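Local coordinates for peptidyl-prolyl cis-trans isomerase (Hirschia baltica, PDB 5EX2), which probably catalyses the cis-trans isomerisation of peptide bonds that precede proline, as expected of a cyclophilin-type, probably periplasmic folding helper, at residues Thr63-Val68 against Phe171-Asp176; Gly77-Thr82 against Pro87-Val92. One frame throughout, in Å; residues are numbered along the deposited sequence. Where two conformers were deposited one is given.

Both contacts belong to the cyclophilin domain, with centres 15 Å apart on the same side of the chain's centre. Contact 2 is nested within contact 1 along the chain: strand 63-69 comes first, then the turn and short helix of Gly77-Thr82, the loop Pro87-Val92 and, far later, strand 171-174. Contact 1 joins two strands of the closed eight-stranded barrel, whereas contact 2 lies on the excursion that leaves strand 73-76, the strand between those two. They also touch directly: Phe171 CE1 packs 3.5 Å from Gly77 N, and the methyl Thr63 CG2 lies 3.5 Å from Thr82 OG1. The barrel wall thus packs on the turn and short helix of Gly77-Thr82, on which Pro87-Val92 rests.

Contact 1: Thr63-Val68 against Phe171-Asp176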
# COMPACT_ATOMS: atom_id res chain seq x y z
N THR A 63 2.77 10.43 -16.68
CA THR A 63 2.25 11.39 -15.71
C THR A 63 3.35 11.81 -14.73
O THR A 63 4.22 11.04 -14.36
CB THR A 63 1.05 10.84 -14.93
OG1 THR A 63 1.38 9.60 -14.32
CG2 THR A 63 -0.17 10.65 -15.85
N LYS A 64 3.28 13.07 -14.32
CA LYS A 64 4.33 13.64 -13.50
C LYS A 64 4.10 13.33 -12.03
O LYS A 64 2.98 13.06 -11.61
CB LYS A 64 4.37 15.15 -13.66
CG LYS A 64 4.53 15.63 -15.09
CD LYS A 64 5.84 15.19 -15.70
CE LYS A 64 6.03 15.82 -17.08
NZ LYS A 64 6.04 17.31 -17.02
N PHE A 65 5.16 13.40 -11.24
CA PHE A 65 5.01 13.52 -9.80
C PHE A 65 5.02 15.01 -9.51
O PHE A 65 6.07 15.61 -9.25
CB PHE A 65 6.11 12.77 -9.06
CG PHE A 65 5.91 11.31 -9.12
CD1 PHE A 65 5.02 10.70 -8.26
CD2 PHE A 65 6.57 10.54 -10.05
CE1 PHE A 65 4.80 9.34 -8.33
CE2 PHE A 65 6.35 9.18 -10.13
CZ PHE A 65 5.47 8.58 -9.26
N HIS A 66 3.84 15.60 -9.62
CA HIS A 66 3.71 17.05 -9.68
C HIS A 66 3.60 17.73 -8.32
O HIS A 66 3.68 18.95 -8.24
CB HIS A 66 2.50 17.43 -10.52
CG HIS A 66 1.20 17.04 -9.90
ND1 HIS A 66 0.66 15.78 -10.03
CD2 HIS A 66 0.37 17.73 -9.09
CE1 HIS A 66 -0.47 15.72 -9.34
NE2 HIS A 66 -0.67 16.89 -8.76
N ARG A 67 3.39 16.96 -7.25
CA ARG A 67 3.30 17.53 -5.91
C ARG A 67 4.00 16.60 -4.94
O ARG A 67 3.48 15.55 -4.61
CB ARG A 67 1.84 17.74 -5.51
CG ARG A 67 1.62 18.26 -4.09
CD ARG A 67 0.14 18.15 -3.71
NE ARG A 67 -0.13 18.41 -2.30
CZ ARG A 67 -0.77 17.58 -1.47
NH1 ARG A 67 -1.22 16.41 -1.89
NH2 ARG A 67 -0.96 17.93 -0.20
N VAL A 68 5.19 17.01 -4.52
CA VAL A 68 6.05 16.17 -3.70
C VAL A 68 6.51 16.99 -2.52
O VAL A 68 7.10 18.06 -2.68
CB VAL A 68 7.25 15.65 -4.50
CG1 VAL A 68 8.15 14.79 -3.64
CG2 VAL A 68 6.79 14.89 -5.72
N PHE A 171 -2.84 9.74 -7.22
CA PHE A 171 -2.50 8.89 -6.09
C PHE A 171 -1.33 9.50 -5.34
O PHE A 171 -0.64 10.38 -5.87
CB PHE A 171 -2.11 7.49 -6.55
CG PHE A 171 -0.93 7.51 -7.46
CD1 PHE A 171 -1.09 7.65 -8.82
CD2 PHE A 171 0.34 7.45 -6.94
CE1 PHE A 171 0.01 7.73 -9.66
CE2 PHE A 171 1.45 7.52 -7.76
CZ PHE A 171 1.28 7.66 -9.12
N PHE A 172 -1.11 9.11 -4.10
CA PHE A 172 0.13 9.51 -3.49
C PHE A 172 0.82 8.35 -2.80
O PHE A 172 0.21 7.42 -2.26
CB PHE A 172 -0.04 10.71 -2.58
CG PHE A 172 -1.10 10.57 -1.56
CD1 PHE A 172 -2.42 10.81 -1.88
CD2 PHE A 172 -0.77 10.26 -0.26
CE1 PHE A 172 -3.40 10.73 -0.92
CE2 PHE A 172 -1.74 10.17 0.70
CZ PHE A 172 -3.06 10.40 0.37
N LEU A 173 2.14 8.45 -2.88
CA LEU A 173 3.08 7.50 -2.30
C LEU A 173 3.55 8.05 -0.97
O LEU A 173 4.15 9.14 -0.92
CB LEU A 173 4.27 7.28 -3.21
CG LEU A 173 3.95 6.92 -4.66
CD1 LEU A 173 5.25 6.80 -5.45
CD2 LEU A 173 3.16 5.62 -4.76
N MET A 174 3.25 7.37 0.12
CA MET A 174 3.61 7.88 1.44
C MET A 174 5.10 7.76 1.70
O MET A 174 5.65 6.67 1.69
CB MET A 174 2.84 7.17 2.55
CG MET A 174 1.34 7.33 2.49
SD MET A 174 0.81 9.05 2.39
CE MET A 174 1.70 9.77 3.75
N ARG A 175 5.74 8.89 1.93
CA ARG A 175 7.17 8.93 2.21
C ARG A 175 7.46 8.89 3.70
O ARG A 175 8.56 8.52 4.11
CB ARG A 175 7.79 10.19 1.60
CG ARG A 175 7.82 10.16 0.09
CD ARG A 175 8.06 11.50 -0.55
NE ARG A 175 9.28 12.23 -0.19
CZ ARG A 175 10.17 12.70 -1.07
NH1 ARG A 175 10.10 12.40 -2.37
NH2 ARG A 175 11.19 13.44 -0.63
N ASP A 176 6.48 9.27 4.52
CA ASP A 176 6.64 9.32 5.98
C ASP A 176 5.27 9.19 6.61
O ASP A 176 4.24 9.50 6.00
CB ASP A 176 7.32 10.62 6.41
CG ASP A 176 7.67 10.62 7.89
OD1 ASP A 176 8.57 9.85 8.29
OD2 ASP A 176 7.06 11.39 8.66
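The Phe65 ring meets Phe171 and Leu173 through one shared atom: Phe65 CE1 lies 3.9 Å from Phe171 CE2 and 3.9 Å from Leu173 CD1. Both partners come in obliquely to the Phe65 ring, the Leu173 side chain crossing that of Phe65 at about a right angle, and Phe171 CZ is almost as close to Phe65 CE1 at 4.0 Å. The flat guanidinium of Arg175 has Val68 over one face, closely packed, with the methyl CG1 of Val68 3.3 Å from Arg175 NH1 and 3.9 Å from Arg175 CZ.

Phe171 takes the first-torsion setting between backbone N and carbonyl carbon (chi1 60°), which swings its ring in to Phe65. The Arg175 chain bends at chi3 (58°) and so carries the guanidinium to the Val68 methyl, the two side chains crossing at about a right angle. Arg175 NH1 hydrogen-bonds Leu201 O and, weakly, Ala198 O, so backbone carbonyls at and just after helix 195-198 hold the polar end while Val68 CG1 lies over the guanidinium face. No hydrogen bond joins the two segments, and all five touching residues are buried.

The two strands are not neighbours in the barrel. Strand 73-76 lies between them, pairing with Phe171 through Gly76 and with Arg67 through Gln75, where His66 and Arg67 form a classic beta bulge. Leu213 of strand 212-218 touches Phe65 and Phe171, Phe28 meets the Phe171 ring, and Val156 of strand 155-158 touches Leu173, so the contact spans the strands as part of the apolar packing of the cyclophilin barrel.

Contact 2: Gly77-Thr82 against Pro87-Val92; sequences GDIAAT and PDLEAV
Ile79 and Pro87 form the centre of this packing, their side chains crossing obliquely. The methyl CG2 of Ile79 rests on the proline ring, 3.8 Å from both Pro87 CB and Pro87 CG. Next to it, Ala80 CB lies 3.9 Å from Pro87 CD, so two successive residues, Ile79 and Ala80, pack on one proline. The other branch of Ile79 runs on to Leu89, where CD1 of Ile79 approaches Leu89 CD2 more loosely at 4.3 Å. With Ile79 CG1 anti to its carbonyl carbon (chi1 -68°), the two branches are divided between Pro87 and Leu89. The contact is entirely apolar, and no hydrogen bond crosses it.

Val54 of helix 45-57 touches both Ile79 and Leu89, and Leu59 adds to the packing about Ile79. Polar groups set the backbone: Asp169 OD2 accepts a hydrogen bond from Ile79 N, and Gln50 NE2 donates one to Glu90 O. Asp78 and Asp88 each centre an inverse gamma turn, which bends the chain just ahead of Ile79 and Leu89. Gly77, with positive phi (81°), and Asp78 end the Gly-Phe-Met-Ala-Gln-Gly-Gly-Asp run characteristic of cyclophilins, and through this contact the loop after helix 79-83 lies back against that helix and against helix 45-57.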
# COMPACT_ATOMS: atom_id res chain seq x y z
N GLY A 77 -0.11 10.93 -11.02
CA GLY A 77 -1.30 10.38 -11.62
C GLY A 77 -2.33 11.36 -12.16
O GLY A 77 -3.47 10.96 -12.41
N ASP A 78 -1.95 12.60 -12.41
CA ASP A 78 -2.87 13.56 -13.00
C ASP A 78 -2.85 13.37 -14.50
O ASP A 78 -2.06 14.01 -15.21
CB ASP A 78 -2.49 14.99 -12.61
CG ASP A 78 -3.50 16.02 -13.08
OD1 ASP A 78 -4.52 15.63 -13.70
OD2 ASP A 78 -3.25 17.21 -12.83
N ILE A 79 -3.70 12.48 -14.97
CA ILE A 79 -3.70 12.09 -16.37
C ILE A 79 -4.00 13.27 -17.29
O ILE A 79 -3.33 13.45 -18.31
CB ILE A 79 -4.70 10.94 -16.61
CG1 ILE A 79 -4.20 9.69 -15.90
CG2 ILE A 79 -4.92 10.70 -18.10
CD1 ILE A 79 -5.20 8.58 -15.87
N ALA A 80 -4.98 14.09 -16.93
CA ALA A 80 -5.36 15.19 -17.81
C ALA A 80 -4.19 16.12 -18.11
O ALA A 80 -4.05 16.61 -19.23
CB ALA A 80 -6.50 15.97 -17.19
N ALA A 81 -3.33 16.33 -17.12
CA ALA A 81 -2.24 17.28 -17.26
C ALA A 81 -1.26 16.90 -18.37
O ALA A 81 -0.70 17.78 -19.04
CB ALA A 81 -1.52 17.44 -15.96
N THR A 82 -1.02 15.60 -18.55
CA THR A 82 -0.07 15.17 -19.58
C THR A 82 -0.76 14.55 -20.81
O THR A 82 -0.24 14.65 -21.93
CB THR A 82 0.97 14.18 -18.99
OG1 THR A 82 0.32 13.21 -18.18
CG2 THR A 82 1.98 14.93 -18.12
N PRO A 87 -9.45 12.69 -19.27
CA PRO A 87 -9.61 11.29 -19.65
C PRO A 87 -11.03 10.81 -19.48
O PRO A 87 -11.80 11.36 -18.69
CB PRO A 87 -8.67 10.56 -18.70
CG PRO A 87 -8.65 11.41 -17.48
CD PRO A 87 -8.73 12.83 -17.99
N ASP A 88 -11.37 9.76 -20.22
CA ASP A 88 -12.63 9.07 -20.04
C ASP A 88 -12.56 8.19 -18.79
O ASP A 88 -12.24 7.00 -18.85
CB ASP A 88 -12.95 8.23 -21.26
CG ASP A 88 -14.24 7.46 -21.11
OD1 ASP A 88 -15.02 7.75 -20.18
OD2 ASP A 88 -14.47 6.55 -21.93
N LEU A 89 -12.84 8.79 -17.63
CA LEU A 89 -12.62 8.11 -16.37
C LEU A 89 -13.53 8.71 -15.31
O LEU A 89 -13.60 9.93 -15.19
CB LEU A 89 -11.15 8.25 -15.97
CG LEU A 89 -10.70 7.50 -14.73
CD1 LEU A 89 -10.89 6.00 -14.90
CD2 LEU A 89 -9.24 7.83 -14.49
N GLU A 90 -14.24 7.85 -14.59
CA GLU A 90 -15.14 8.29 -13.53
C GLU A 90 -14.47 8.26 -12.17
O GLU A 90 -13.54 7.48 -11.93
CB GLU A 90 -16.41 7.44 -13.51
CG GLU A 90 -17.25 7.54 -14.78
CD GLU A 90 -17.77 8.94 -15.03
OE1 GLU A 90 -18.24 9.58 -14.06
OE2 GLU A 90 -17.70 9.40 -16.19
N ALA A 91 -14.97 9.09 -11.27
CA ALA A 91 -14.49 9.12 -9.91
C ALA A 91 -14.95 7.88 -9.17
O ALA A 91 -15.86 7.16 -9.60
CB ALA A 91 -14.97 10.37 -9.20
N VAL A 92 -14.31 7.63 -8.03
CA VAL A 92 -14.65 6.51 -7.18
C VAL A 92 -15.00 7.04 -5.80
O VAL A 92 -14.34 7.94 -5.29
CB VAL A 92 -13.48 5.49 -7.13
CG1 VAL A 92 -12.16 6.18 -6.83
CG2 VAL A 92 -13.77 4.37 -6.16